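Local coordinates for protein mitochondrial enolase superfamily member 1 (Homo sapiens, PDB 4A35) that catalyses the magnesium-dependent dehydration of L-fuconate to 2-keto-3-deoxy-L-fuconate, a step in the breakdown of L-fucose, at residues Y188-T193 / D215-F220; T192-W197 / E387-L392; R219-V224 / M249-Q254; Q254-P259 / L274-P279; Q327-R332 / C354-G359. All coordinates share one frame; numbering follows the deposited sequence. Where two conformers were deposited one is given.

Contact 1 (Y188-T193 / D215-F220); sequences YPAYTT and DGWTRF
Pro189 opens the contact by laying its CB over one face of the Arg219 guanidinium, 3.9 Å from NH1. At the next residue the same NH1 donates to Ala190 O over 3.0 Å, and that oxygen lies within 2° of the guanidinium plane, at the edge of the group. The Arg219 chain, extended from CG to NE, brings NH1 to this oxygen. Ala190 O accepts a second hydrogen bond from water 1, which accepts from Thr218 N. Ala190 CB meets the edge of the Trp217 indole at CZ3 (3.7 Å). Tyr191 presses CB against Arg219 CB at 3.4 Å, while its ring leads away and its OH is hydrogen-bonded to Lys221. Thr192 carries the largest share: its N donates to Arg219 O over 2.9 Å, and its CB sits over the six-membered ring of Trp217, 21° off the ring normal, a CH-pi contact. Its chi1 of -174° turns CG2 to Phe220 CD2, 3.7 Å away. The single backbone bridge, Thr192 with Phe220, joins strand 188-192 to the start of barrel strand 219-223. Main-chain polar atoms are thus paired directly or through water, while the Trp217 indole packs on Ala190 CB and Thr192 CB.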
# COMPACT_ATOMS: atom_id res chain seq x y z
N TYR A 188 -2.03 31.25 7.95
CA TYR A 188 -1.96 29.99 8.70
C TYR A 188 -0.54 29.78 9.20
O TYR A 188 0.38 29.78 8.39
CB TYR A 188 -2.45 28.80 7.85
CG TYR A 188 -2.83 27.63 8.74
CD1 TYR A 188 -1.86 26.82 9.31
CD2 TYR A 188 -4.16 27.42 9.11
CE1 TYR A 188 -2.19 25.81 10.22
CE2 TYR A 188 -4.51 26.41 10.01
CZ TYR A 188 -3.52 25.60 10.55
OH TYR A 188 -3.87 24.61 11.44
N PRO A 189 -0.35 29.57 10.53
CA PRO A 189 1.02 29.50 11.08
C PRO A 189 1.82 28.33 10.48
O PRO A 189 1.27 27.24 10.28
CB PRO A 189 0.76 29.29 12.58
CG PRO A 189 -0.64 28.62 12.66
CD PRO A 189 -1.36 29.47 11.61
N ALA A 190 3.09 28.61 10.13
CA ALA A 190 3.97 27.59 9.53
C ALA A 190 5.25 27.35 10.33
O ALA A 190 5.61 28.11 11.23
CB ALA A 190 4.36 28.01 8.10
N TYR A 191 5.92 26.23 10.03
CA TYR A 191 7.25 25.94 10.54
C TYR A 191 8.11 25.70 9.33
O TYR A 191 7.57 25.32 8.26
CB TYR A 191 7.27 24.74 11.50
CG TYR A 191 7.02 23.37 10.89
CD1 TYR A 191 8.08 22.58 10.45
CD2 TYR A 191 5.76 22.77 10.95
CE1 TYR A 191 7.88 21.29 9.97
CE2 TYR A 191 5.55 21.44 10.55
CZ TYR A 191 6.62 20.71 10.05
OH TYR A 191 6.44 19.43 9.62
N THR A 192 9.43 25.91 9.47
CA THR A 192 10.34 25.67 8.38
C THR A 192 11.14 24.32 8.53
O THR A 192 11.62 23.98 9.60
CB THR A 192 11.31 26.85 8.16
OG1 THR A 192 12.06 26.55 6.99
CG2 THR A 192 12.25 27.12 9.40
N THR A 193 11.31 23.63 7.40
CA THR A 193 12.11 22.40 7.32
C THR A 193 13.44 22.75 6.58
O THR A 193 14.26 21.87 6.31
CB THR A 193 11.26 21.29 6.69
OG1 THR A 193 10.17 21.09 7.60
CG2 THR A 193 12.01 19.90 6.56
N ASP A 215 14.66 36.03 8.76
CA ASP A 215 13.45 36.04 7.93
C ASP A 215 12.14 35.92 8.74
O ASP A 215 11.06 35.98 8.12
CB ASP A 215 13.49 34.93 6.86
CG ASP A 215 14.58 35.09 5.80
OD1 ASP A 215 15.27 36.12 5.80
OD2 ASP A 215 14.80 34.13 5.02
N GLY A 216 12.23 35.73 10.06
CA GLY A 216 11.07 35.63 10.94
C GLY A 216 10.62 34.24 11.35
O GLY A 216 9.58 34.11 12.01
N TRP A 217 11.35 33.17 10.96
CA TRP A 217 10.93 31.81 11.38
C TRP A 217 11.20 31.59 12.87
O TRP A 217 12.23 32.01 13.37
CB TRP A 217 11.62 30.71 10.53
CG TRP A 217 11.21 30.78 9.10
CD1 TRP A 217 11.85 31.46 8.09
CD2 TRP A 217 9.98 30.30 8.55
NE1 TRP A 217 11.12 31.35 6.92
CE2 TRP A 217 9.97 30.63 7.17
CE3 TRP A 217 8.90 29.56 9.07
CZ2 TRP A 217 8.92 30.26 6.31
CZ3 TRP A 217 7.87 29.17 8.22
CH2 TRP A 217 7.87 29.55 6.87
N THR A 218 10.27 30.91 13.58
CA THR A 218 10.41 30.65 15.02
C THR A 218 10.11 29.17 15.34
O THR A 218 10.18 28.79 16.50
CB THR A 218 9.47 31.58 15.84
OG1 THR A 218 8.11 31.28 15.51
CG2 THR A 218 9.79 33.08 15.67
N ARG A 219 9.74 28.33 14.31
CA ARG A 219 9.40 26.91 14.45
C ARG A 219 10.23 26.13 13.42
O ARG A 219 10.23 26.49 12.24
CB ARG A 219 7.90 26.71 14.26
CG ARG A 219 7.05 27.65 15.10
CD ARG A 219 5.57 27.47 14.78
NE ARG A 219 4.83 28.57 15.42
CZ ARG A 219 4.41 29.66 14.79
NH1 ARG A 219 4.55 29.78 13.47
NH2 ARG A 219 3.80 30.63 15.47
N PHE A 220 10.99 25.15 13.88
CA PHE A 220 12.00 24.45 13.10
C PHE A 220 11.95 22.95 13.19
O PHE A 220 11.88 22.39 14.28
CB PHE A 220 13.41 24.92 13.60
CG PHE A 220 13.74 26.36 13.30
CD1 PHE A 220 13.28 27.39 14.12
CD2 PHE A 220 14.58 26.68 12.24
CE1 PHE A 220 13.60 28.72 13.85
CE2 PHE A 220 14.87 28.02 11.94
CZ PHE A 220 14.41 29.03 12.77
O HOH W 1 7.69 29.93 12.36

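Contact 2 (T192-W197 / E387-L392); sequences TTSCAW and EYVDHL
Thr193 N donates to Tyr388 O over 3.1 Å, nearly in line with the carbonyl, where strand 188-192 runs parallel to strand 386-388. The bridge between Thr192 and Tyr388 thus continues into the loops at the strand ends, beside the active site of the enolase-superfamily barrel. Two hydroxyls add to this first shell. Thr193 OG1 donates to Glu387 OE2 over 2.7 Å, using the anti lone pair of that oxygen; the Glu387 chain is stretched out from a chi1 of -178°, which carries the carboxylate to the threonine. In the conformer described, Ser194 OG donates to Asp390 OD1, also at 2.7 Å, but it comes from above the carboxylate plane, 83° out of it. Between these polar pairs Val389 turns its two methyls to different partners: CG2 to Thr193 CB at 3.8 Å and CG1 to the edge of the Trp197 indole, at CZ2.

Farther out, the local turns set these groups in place. Ser194 N donates to Thr192 OG1, an ST turn, and a type I turn from Thr193 to Ala196 is closed by Ala196 N on Thr193 O. Glu387 is a substrate-binding residue by similarity; its OE2 also forms a salt bridge with Lys221, and its OE1 accepts from Ala357 N. The carboxylate is therefore gripped at both oxygens, which limits its rotation. At the outer end, water 2 accepts from Trp197 NE1 over 2.9 Å and donates to Asp390 OD1 over 2.8 Å.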
# COMPACT_ATOMS: atom_id res chain seq x y z
N THR A 192 9.43 25.91 9.47
CA THR A 192 10.34 25.67 8.38
C THR A 192 11.14 24.32 8.53
O THR A 192 11.62 23.98 9.60
CB THR A 192 11.31 26.85 8.16
OG1 THR A 192 12.06 26.55 6.99
CG2 THR A 192 12.25 27.12 9.40
N THR A 193 11.31 23.63 7.40
CA THR A 193 12.11 22.40 7.32
C THR A 193 13.44 22.75 6.58
O THR A 193 14.26 21.87 6.31
CB THR A 193 11.26 21.29 6.69
OG1 THR A 193 10.17 21.09 7.60
CG2 THR A 193 12.01 19.90 6.56
N SER A 194 13.67 24.03 6.28
CA SER A 194 14.85 24.42 5.51
C SER A 194 16.21 24.23 6.25
O SER A 194 17.24 24.22 5.58
CB SER A 194 14.70 25.85 4.99
OG SER A 194 13.61 25.88 4.08
N CYS A 195 16.24 24.02 7.59
CA CYS A 195 17.51 23.76 8.31
C CYS A 195 17.61 22.27 8.70
O CYS A 195 18.50 21.86 9.47
CB CYS A 195 17.61 24.64 9.57
SG CYS A 195 17.37 26.41 9.25
N ALA A 196 16.63 21.46 8.25
CA ALA A 196 16.48 20.08 8.72
C ALA A 196 17.43 19.05 8.13
O ALA A 196 17.63 18.01 8.77
CB ALA A 196 15.04 19.59 8.43
N TRP A 197 17.90 19.27 6.92
CA TRP A 197 18.49 18.22 6.08
C TRP A 197 19.83 17.71 6.54
O TRP A 197 20.58 18.40 7.24
CB TRP A 197 18.52 18.65 4.59
CG TRP A 197 17.21 19.27 4.14
CD1 TRP A 197 16.98 20.57 3.80
CD2 TRP A 197 15.93 18.59 4.01
NE1 TRP A 197 15.66 20.74 3.41
CE2 TRP A 197 14.99 19.55 3.56
CE3 TRP A 197 15.51 17.25 4.19
CZ2 TRP A 197 13.64 19.23 3.33
CZ3 TRP A 197 14.19 16.92 3.87
CH2 TRP A 197 13.27 17.90 3.48
N GLU A 387 3.56 22.56 7.72
CA GLU A 387 4.96 22.53 7.31
C GLU A 387 5.20 23.48 6.11
O GLU A 387 4.32 23.67 5.26
CB GLU A 387 5.36 21.11 6.92
CG GLU A 387 6.83 20.92 6.52
CD GLU A 387 7.25 19.46 6.45
OE1 GLU A 387 6.39 18.59 6.13
OE2 GLU A 387 8.45 19.18 6.71
N TYR A 388 6.41 24.03 6.03
CA TYR A 388 6.81 24.80 4.87
C TYR A 388 8.26 24.43 4.47
O TYR A 388 9.13 24.29 5.33
CB TYR A 388 6.68 26.32 5.11
CG TYR A 388 7.17 27.16 3.94
CD1 TYR A 388 6.38 27.36 2.81
CD2 TYR A 388 8.48 27.63 3.91
CE1 TYR A 388 6.85 28.11 1.72
CE2 TYR A 388 8.97 28.35 2.82
CZ TYR A 388 8.15 28.58 1.72
OH TYR A 388 8.65 29.30 0.67
N VAL A 389 8.52 24.30 3.17
CA VAL A 389 9.88 24.09 2.64
C VAL A 389 10.05 25.10 1.50
O VAL A 389 9.10 25.38 0.76
CB VAL A 389 10.23 22.62 2.24
CG1 VAL A 389 11.74 22.43 2.10
CG2 VAL A 389 9.68 21.62 3.28
N ASP A 390 11.24 25.70 1.39
CA ASP A 390 11.54 26.78 0.42
C ASP A 390 11.88 26.33 -1.03
O ASP A 390 12.36 27.16 -1.81
CB ASP A 390 12.72 27.64 0.94
CG ASP A 390 14.04 26.88 1.18
OD1 ASP A 390 13.99 25.65 1.43
OD2 ASP A 390 15.12 27.54 1.19
N HIS A 391 11.58 25.07 -1.37
CA HIS A 391 11.85 24.44 -2.67
C HIS A 391 10.80 24.72 -3.80
O HIS A 391 9.61 24.54 -3.55
CB HIS A 391 11.89 22.89 -2.48
CG HIS A 391 13.20 22.29 -2.06
ND1 HIS A 391 13.74 22.51 -0.79
CD2 HIS A 391 13.98 21.38 -2.70
CE1 HIS A 391 14.84 21.77 -0.73
NE2 HIS A 391 15.01 21.07 -1.86
N LEU A 392 11.26 25.07 -5.06
CA LEU A 392 10.51 24.92 -6.31
C LEU A 392 9.18 25.65 -6.52
O LEU A 392 8.47 25.38 -7.51
CB LEU A 392 10.23 23.39 -6.50
CG LEU A 392 11.47 22.44 -6.42
CD1 LEU A 392 11.03 20.94 -6.47
CD2 LEU A 392 12.52 22.79 -7.50
O HOH W 2 15.35 23.29 2.16

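Contact 3 (R219-V224 / M249-Q254); sequences RFKVKV and MMDANQ. With MG (magnesium ion), chain B.
Asp251, Met249 and Val224 bury the most surface here, and Asp251 links the two strands to the metal. A chi1 of -175° swings its carboxylate to the magnesium ion, which OD2 binds at 2.2 Å. Lys223 NZ reaches the same OD2 over 2.7 Å, a salt bridge that arrives 55° out of the carboxylate plane. OD1 accepts from Asn253 N, an Asx turn, and from metal-bound water 5. Strand 219-223 and residues 249-251 of strand 247-251 run parallel, with 26° between their directions, as neighbours in a beta-alpha-beta unit of the barrel closed through helix 228-242. Met249 N donates to Phe220 O over 2.8 Å, and its bent side chain sets SD 3.6 Å from that same oxygen while CB meets Lys221 CG. Val224 N bonds to Asp251 O at 2.9 Å, and its CG2 touches Met250 CB and Ala252 CB. Lys223, the proton donor or acceptor by similarity, bends at chi2 and passes CD within 3.2 Å of Asn253 OD1; a methionine in its place would probably leave Asp251 OD2 with the metal but without its lysine partner. Glu277 and Glu306 complete the protein ligands of the magnesium ion.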
# COMPACT_ATOMS: atom_id res chain seq x y z
N ARG A 219 9.74 28.33 14.31
CA ARG A 219 9.40 26.91 14.45
C ARG A 219 10.23 26.13 13.42
O ARG A 219 10.23 26.49 12.24
CB ARG A 219 7.90 26.71 14.26
CG ARG A 219 7.05 27.65 15.10
CD ARG A 219 5.57 27.47 14.78
NE ARG A 219 4.83 28.57 15.42
CZ ARG A 219 4.41 29.66 14.79
NH1 ARG A 219 4.55 29.78 13.47
NH2 ARG A 219 3.80 30.63 15.47
N PHE A 220 10.99 25.15 13.88
CA PHE A 220 12.00 24.45 13.10
C PHE A 220 11.95 22.95 13.19
O PHE A 220 11.88 22.39 14.28
CB PHE A 220 13.41 24.92 13.60
CG PHE A 220 13.74 26.36 13.30
CD1 PHE A 220 13.28 27.39 14.12
CD2 PHE A 220 14.58 26.68 12.24
CE1 PHE A 220 13.60 28.72 13.85
CE2 PHE A 220 14.87 28.02 11.94
CZ PHE A 220 14.41 29.03 12.77
N LYS A 221 12.08 22.28 12.02
CA LYS A 221 12.17 20.84 12.01
C LYS A 221 13.60 20.45 11.73
O LYS A 221 14.33 21.18 11.05
CB LYS A 221 11.20 20.17 10.99
CG LYS A 221 11.09 18.66 11.22
CD LYS A 221 9.70 18.09 10.92
CE LYS A 221 9.65 17.80 9.46
NZ LYS A 221 8.29 17.39 9.04
N VAL A 222 14.00 19.29 12.25
CA VAL A 222 15.33 18.71 12.01
C VAL A 222 15.18 17.21 11.73
O VAL A 222 14.46 16.51 12.44
CB VAL A 222 16.31 19.00 13.21
CG1 VAL A 222 15.76 18.42 14.52
CG2 VAL A 222 17.70 18.44 12.94
N LYS A 223 15.88 16.72 10.71
CA LYS A 223 15.90 15.29 10.39
C LYS A 223 16.89 14.60 11.29
O LYS A 223 18.02 15.09 11.50
CB LYS A 223 16.30 15.04 8.92
CG LYS A 223 15.38 15.66 7.89
CD LYS A 223 13.94 15.09 7.99
CE LYS A 223 13.02 16.01 7.22
NZ LYS A 223 11.81 15.29 6.73
N VAL A 224 16.50 13.41 11.74
CA VAL A 224 17.30 12.54 12.62
C VAL A 224 17.17 11.08 12.17
O VAL A 224 16.36 10.78 11.27
CB VAL A 224 16.85 12.70 14.12
CG1 VAL A 224 17.01 14.16 14.62
CG2 VAL A 224 15.42 12.18 14.35
N MET A 249 11.08 20.49 16.13
CA MET A 249 10.47 19.20 15.84
C MET A 249 11.52 18.28 15.22
O MET A 249 12.34 18.74 14.44
CB MET A 249 9.26 19.32 14.88
CG MET A 249 8.22 20.25 15.39
SD MET A 249 8.37 21.89 14.57
CE MET A 249 6.67 22.17 14.37
N MET A 250 11.47 17.00 15.55
CA MET A 250 12.38 15.99 14.97
C MET A 250 11.62 15.06 14.03
O MET A 250 10.44 14.74 14.28
CB MET A 250 13.10 15.21 16.07
CG MET A 250 14.04 16.11 16.90
SD MET A 250 14.60 15.16 18.32
CE MET A 250 15.61 16.39 19.22
N ASP A 251 12.33 14.52 13.02
CA ASP A 251 11.70 13.66 12.01
C ASP A 251 12.66 12.53 11.67
O ASP A 251 13.76 12.78 11.18
CB ASP A 251 11.34 14.51 10.76
CG ASP A 251 10.57 13.74 9.69
OD1 ASP A 251 10.44 12.50 9.82
OD2 ASP A 251 10.13 14.36 8.69
N ALA A 252 12.29 11.29 12.03
CA ALA A 252 13.13 10.11 11.83
C ALA A 252 12.83 9.41 10.50
O ALA A 252 13.53 8.43 10.22
CB ALA A 252 12.96 9.12 12.98
N ASN A 253 11.79 9.86 9.73
CA ASN A 253 11.49 9.23 8.41
C ASN A 253 11.51 7.67 8.46
O ASN A 253 12.09 6.99 7.56
CB ASN A 253 12.50 9.72 7.33
CG ASN A 253 12.26 11.17 6.98
OD1 ASN A 253 12.90 12.05 7.54
ND2 ASN A 253 11.21 11.45 6.22
N GLN A 254 10.83 7.09 9.51
CA GLN A 254 10.56 5.65 9.64
C GLN A 254 11.78 4.79 9.93
O GLN A 254 11.71 3.58 9.79
CB GLN A 254 9.88 5.10 8.32
CG GLN A 254 8.77 6.01 7.78
CD GLN A 254 8.45 5.76 6.31
OE1 GLN A 254 9.10 4.96 5.62
NE2 GLN A 254 7.48 6.50 5.77
MG MG B . 8.34 13.93 7.56
O HOH W 3 8.42 15.65 6.62
O HOH W 4 15.27 11.71 8.73
O HOH W 5 8.66 12.06 8.03
O HOH W 6 9.63 13.61 5.55

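Contact 4 (Q254-P259 / L274-P279); sequences QRWDVP and LWIEEP. With MG (magnesium ion), chain B.
Gln254 and Glu278 run side by side and point the same way, their amide and carboxylate planes 81° apart. From CB, which starts out away from the strand, the Gln254 chain turns back through CG, which lies 3.5 Å from Glu278 OE2. CD follows at 3.7 Å from the same oxygen. At the tip NE2 donates to Glu278 OE2 over 2.9 Å with an N-H...O angle of 170°; the acceptor lies almost in the amide plane, and the donor comes in on the syn side, tilted out of the carboxylate plane. NE2 also bonds to Gln307 OE1, while OE1 accepts from Arg103 of the second subunit, which holds the amide from both ends. A leucine here would probably leave Glu278 OE2 without this donor and Arg103 of the second subunit without its acceptor.

The backbone runs alongside: Gln254 N donates to Glu278 O over 2.7 Å, and Trp256 N to Pro279 O over 3.3 Å. These bonds tie the loop between strand 247-251 and helix 258-268 to the end of strand 275-277, within one beta-alpha-beta unit of the barrel. Behind them the Trp256 indole packs CZ3 on Ile276 CD1 at 3.8 Å and CE3 on Pro279 CB. Toward the metal, Glu277 OE2 binds the magnesium ion at 2.2 Å, its OE1 accepts from Trp275 NE1, and Glu278 OE1 accepts a hydrogen bond from water 5, itself a ligand of that ion.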
# COMPACT_ATOMS: atom_id res chain seq x y z
N GLN A 254 10.83 7.09 9.51
CA GLN A 254 10.56 5.65 9.64
C GLN A 254 11.78 4.79 9.93
O GLN A 254 11.71 3.58 9.79
CB GLN A 254 9.88 5.10 8.32
CG GLN A 254 8.77 6.01 7.78
CD GLN A 254 8.45 5.76 6.31
OE1 GLN A 254 9.10 4.96 5.62
NE2 GLN A 254 7.48 6.50 5.77
N ARG A 255 12.92 5.39 10.35
CA ARG A 255 14.14 4.61 10.47
C ARG A 255 14.13 3.48 11.48
O ARG A 255 14.85 2.50 11.28
CB ARG A 255 15.35 5.54 10.80
CG ARG A 255 15.72 6.38 9.56
CD ARG A 255 16.40 5.48 8.50
NE ARG A 255 17.70 5.01 8.98
CZ ARG A 255 18.58 4.32 8.25
NH1 ARG A 255 18.29 3.98 6.99
NH2 ARG A 255 19.75 3.95 8.77
N TRP A 256 13.40 3.66 12.59
CA TRP A 256 13.60 2.78 13.73
C TRP A 256 12.60 1.68 13.94
O TRP A 256 11.46 1.77 13.47
CB TRP A 256 13.61 3.67 15.02
CG TRP A 256 14.58 4.84 15.00
CD1 TRP A 256 15.90 4.82 14.63
CD2 TRP A 256 14.31 6.19 15.44
NE1 TRP A 256 16.46 6.08 14.78
CE2 TRP A 256 15.52 6.92 15.35
CE3 TRP A 256 13.17 6.85 15.95
CZ2 TRP A 256 15.61 8.28 15.69
CZ3 TRP A 256 13.29 8.16 16.40
CH2 TRP A 256 14.49 8.88 16.23
N ASP A 257 13.06 0.59 14.62
CA ASP A 257 12.20 -0.43 15.18
C ASP A 257 11.61 0.19 16.47
O ASP A 257 12.09 1.24 16.92
CB ASP A 257 12.94 -1.77 15.41
CG ASP A 257 13.23 -2.51 14.10
OD1 ASP A 257 12.91 -1.96 13.01
OD2 ASP A 257 13.76 -3.62 14.16
N VAL A 258 10.60 -0.45 17.07
CA VAL A 258 9.88 0.17 18.18
C VAL A 258 10.81 0.40 19.42
O VAL A 258 10.91 1.55 19.86
CB VAL A 258 8.59 -0.64 18.49
CG1 VAL A 258 7.98 -0.25 19.85
CG2 VAL A 258 7.57 -0.47 17.36
N PRO A 259 11.49 -0.63 19.99
CA PRO A 259 12.35 -0.35 21.16
C PRO A 259 13.48 0.63 20.81
O PRO A 259 13.77 1.53 21.61
CB PRO A 259 12.90 -1.75 21.53
CG PRO A 259 11.87 -2.69 20.97
CD PRO A 259 11.49 -2.07 19.67
N LEU A 274 9.26 19.21 20.36
CA LEU A 274 7.78 19.16 20.52
C LEU A 274 7.22 17.77 20.13
O LEU A 274 6.34 17.17 20.79
CB LEU A 274 7.12 20.27 19.68
CG LEU A 274 5.57 20.19 19.60
CD1 LEU A 274 4.93 20.47 20.99
CD2 LEU A 274 5.04 21.17 18.57
N TRP A 275 7.75 17.24 19.01
CA TRP A 275 7.34 15.95 18.55
C TRP A 275 8.48 15.21 17.87
O TRP A 275 9.50 15.82 17.44
CB TRP A 275 6.13 16.04 17.57
CG TRP A 275 6.36 16.58 16.18
CD1 TRP A 275 7.14 16.03 15.19
CD2 TRP A 275 5.58 17.60 15.55
NE1 TRP A 275 6.98 16.75 14.01
CE2 TRP A 275 6.01 17.70 14.20
CE3 TRP A 275 4.55 18.47 16.01
CZ2 TRP A 275 5.44 18.60 13.28
CZ3 TRP A 275 4.00 19.38 15.11
CH2 TRP A 275 4.43 19.42 13.76
N ILE A 276 8.30 13.89 17.81
CA ILE A 276 9.12 12.99 16.99
C ILE A 276 8.19 12.48 15.89
O ILE A 276 7.13 11.87 16.16
CB ILE A 276 9.87 11.82 17.74
CG1 ILE A 276 10.59 10.94 16.65
CG2 ILE A 276 8.90 10.91 18.55
CD1 ILE A 276 11.84 11.68 15.88
N GLU A 277 8.58 12.78 14.65
CA GLU A 277 7.78 12.44 13.49
C GLU A 277 8.28 11.11 12.85
O GLU A 277 9.49 10.90 12.71
CB GLU A 277 7.84 13.61 12.50
CG GLU A 277 7.12 13.38 11.17
CD GLU A 277 7.14 14.66 10.34
OE1 GLU A 277 7.21 15.74 10.96
OE2 GLU A 277 6.95 14.59 9.10
N GLU A 278 7.32 10.25 12.40
CA GLU A 278 7.56 8.96 11.78
C GLU A 278 8.68 8.17 12.50
O GLU A 278 9.69 7.81 11.87
CB GLU A 278 7.89 9.13 10.29
CG GLU A 278 6.70 9.59 9.48
CD GLU A 278 6.85 9.07 8.07
OE1 GLU A 278 7.76 9.57 7.36
OE2 GLU A 278 6.07 8.17 7.68
N PRO A 279 8.57 7.92 13.83
CA PRO A 279 9.63 7.14 14.50
C PRO A 279 9.79 5.73 13.92
O PRO A 279 10.87 5.16 14.01
CB PRO A 279 9.17 7.10 15.96
CG PRO A 279 7.62 7.22 15.88
CD PRO A 279 7.48 8.28 14.77
MG MG B . 8.34 13.93 7.56
O HOH W 5 8.66 12.06 8.03
O HOH W 6 9.63 13.61 5.55
O HOH W 3 8.42 15.65 6.62

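Contact 5 (Q327-R332 / C354-G359); sequences QIDSCR and CPHAGG
Two direct hydrogen bonds cross the contact, and the first joins His356 ND1 to Asp329 OD1 over 2.6 Å; the oxygen lies within 1° of the imidazole plane and is approached on its anti side, somewhat out of the carboxylate plane. The carboxylate and ring planes stand 44° apart. CG of His356, anti to the backbone N (chi1 166°), sets ND1 against the aspartate. OD2 accepts from Cys331 N over 2.8 Å, an Asx turn, so each carboxylate oxygen has a donor, fixing its rotation. The second bond joins the backbones, His356 N to Ile328 O at 2.9 Å.

Water adds another link: water 8 accepts from Ser330 N, donates to His356 O, and makes a weak bond to Asp329 OD1.

Apolar and CH contacts are fewer. Ile328 CG1 lies beside Pro355 CG at 4.0 Å, and Gln327 CG comes within 3.1 Å of Cys354 O, while its NE2 donates to OE1 of the metal ligand Glu277.

Both loops are buried close to the centre of the subunit. A histidine hydrogen-bonded to an aspartate of the preceding barrel strand end is the arrangement of the mandelate racemase group, consistent with the predicted active-site role of His356.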
# COMPACT_ATOMS: atom_id res chain seq x y z
N GLN A 327 -0.54 14.06 10.64
CA GLN A 327 -0.02 14.78 9.47
C GLN A 327 -0.66 14.31 8.18
O GLN A 327 -0.19 13.36 7.57
CB GLN A 327 1.51 14.63 9.44
CG GLN A 327 2.06 15.15 10.81
CD GLN A 327 3.48 14.92 11.03
OE1 GLN A 327 3.94 13.77 10.98
NE2 GLN A 327 4.20 16.00 11.30
N ILE A 328 -1.66 15.06 7.71
CA ILE A 328 -2.26 14.78 6.42
C ILE A 328 -1.27 15.11 5.29
O ILE A 328 -0.35 15.90 5.46
CB ILE A 328 -3.60 15.56 6.21
CG1 ILE A 328 -3.39 17.10 6.19
CG2 ILE A 328 -4.75 15.01 7.14
CD1 ILE A 328 -4.69 17.99 5.69
N ASP A 329 -1.48 14.48 4.13
CA ASP A 329 -0.73 14.80 2.93
C ASP A 329 -1.74 14.90 1.77
O ASP A 329 -2.60 14.02 1.60
CB ASP A 329 0.38 13.80 2.64
CG ASP A 329 1.15 14.31 1.41
OD1 ASP A 329 2.08 15.12 1.59
OD2 ASP A 329 0.80 13.92 0.28
N SER A 330 -1.63 15.99 1.01
CA SER A 330 -2.52 16.35 -0.09
C SER A 330 -2.42 15.37 -1.28
O SER A 330 -3.34 15.30 -2.08
CB SER A 330 -2.17 17.77 -0.58
OG SER A 330 -0.84 17.90 -1.07
N CYS A 331 -1.26 14.68 -1.44
CA CYS A 331 -1.01 13.83 -2.63
C CYS A 331 -0.78 12.30 -2.33
O CYS A 331 -0.68 11.52 -3.29
CB CYS A 331 0.16 14.40 -3.43
SG CYS A 331 -0.23 16.01 -4.17
N ARG A 332 -0.73 11.89 -1.07
CA ARG A 332 -0.61 10.51 -0.62
C ARG A 332 -2.02 9.90 -0.46
O ARG A 332 -2.27 8.78 -0.87
CB ARG A 332 0.13 10.46 0.73
CG ARG A 332 0.27 8.98 1.30
CD ARG A 332 1.05 8.03 0.39
NE ARG A 332 2.40 8.55 0.12
CZ ARG A 332 3.37 7.87 -0.48
NH1 ARG A 332 3.15 6.61 -0.88
NH2 ARG A 332 4.57 8.42 -0.65
N CYS A 354 -1.45 18.68 11.64
CA CYS A 354 -0.22 19.44 11.26
C CYS A 354 0.24 18.93 9.91
O CYS A 354 0.93 17.90 9.81
CB CYS A 354 0.86 19.27 12.33
SG CYS A 354 0.42 20.02 13.92
N PRO A 355 -0.24 19.56 8.83
CA PRO A 355 0.01 18.95 7.50
C PRO A 355 1.48 18.75 7.15
O PRO A 355 2.35 19.55 7.56
CB PRO A 355 -0.60 19.98 6.53
CG PRO A 355 -1.72 20.58 7.32
CD PRO A 355 -1.18 20.71 8.74
N HIS A 356 1.74 17.72 6.35
CA HIS A 356 3.02 17.52 5.73
C HIS A 356 3.03 18.39 4.46
O HIS A 356 2.01 18.54 3.76
CB HIS A 356 3.26 16.02 5.39
CG HIS A 356 4.40 15.77 4.44
ND1 HIS A 356 4.18 15.44 3.09
CD2 HIS A 356 5.74 15.76 4.66
CE1 HIS A 356 5.38 15.25 2.56
NE2 HIS A 356 6.34 15.41 3.46
N ALA A 357 4.19 18.89 4.11
CA ALA A 357 4.31 19.66 2.88
C ALA A 357 5.77 19.62 2.35
O ALA A 357 6.50 18.65 2.66
CB ALA A 357 3.81 21.09 3.10
N GLY A 358 6.12 20.52 1.44
CA GLY A 358 7.43 20.54 0.78
C GLY A 358 7.34 19.83 -0.56
O GLY A 358 6.34 19.96 -1.26
N GLY A 359 8.38 19.07 -0.91
CA GLY A 359 8.38 18.37 -2.19
C GLY A 359 8.11 19.27 -3.39
O GLY A 359 8.63 20.37 -3.44
O HOH W 7 4.04 18.47 9.57
O HOH W 8 0.83 17.65 1.39

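How the contacts relate
Contacts 1, 3, 4 and 5 follow one another along the chain, and contact 2 closes a long loop with contacts 3, 4 and 5 nested inside it. Contacts 1 and 3 share strand 219-223; contacts 3 and 4 meet through the adjoining strands 247-251 and 275-277 of the parallel barrel sheet, their centres 9 Å apart. Contact 1 shares strand 188-192 with contact 2, which brings strand 386-388 alongside. Contact 5 lies about 13 Å from contact 2 and 17 Å from contact 4, between centres, yet touches both, through Glu387 and Glu277. The ligands of the active-site magnesium ion and the substrate-binding residues, far apart in sequence, are gathered at one end of the barrel.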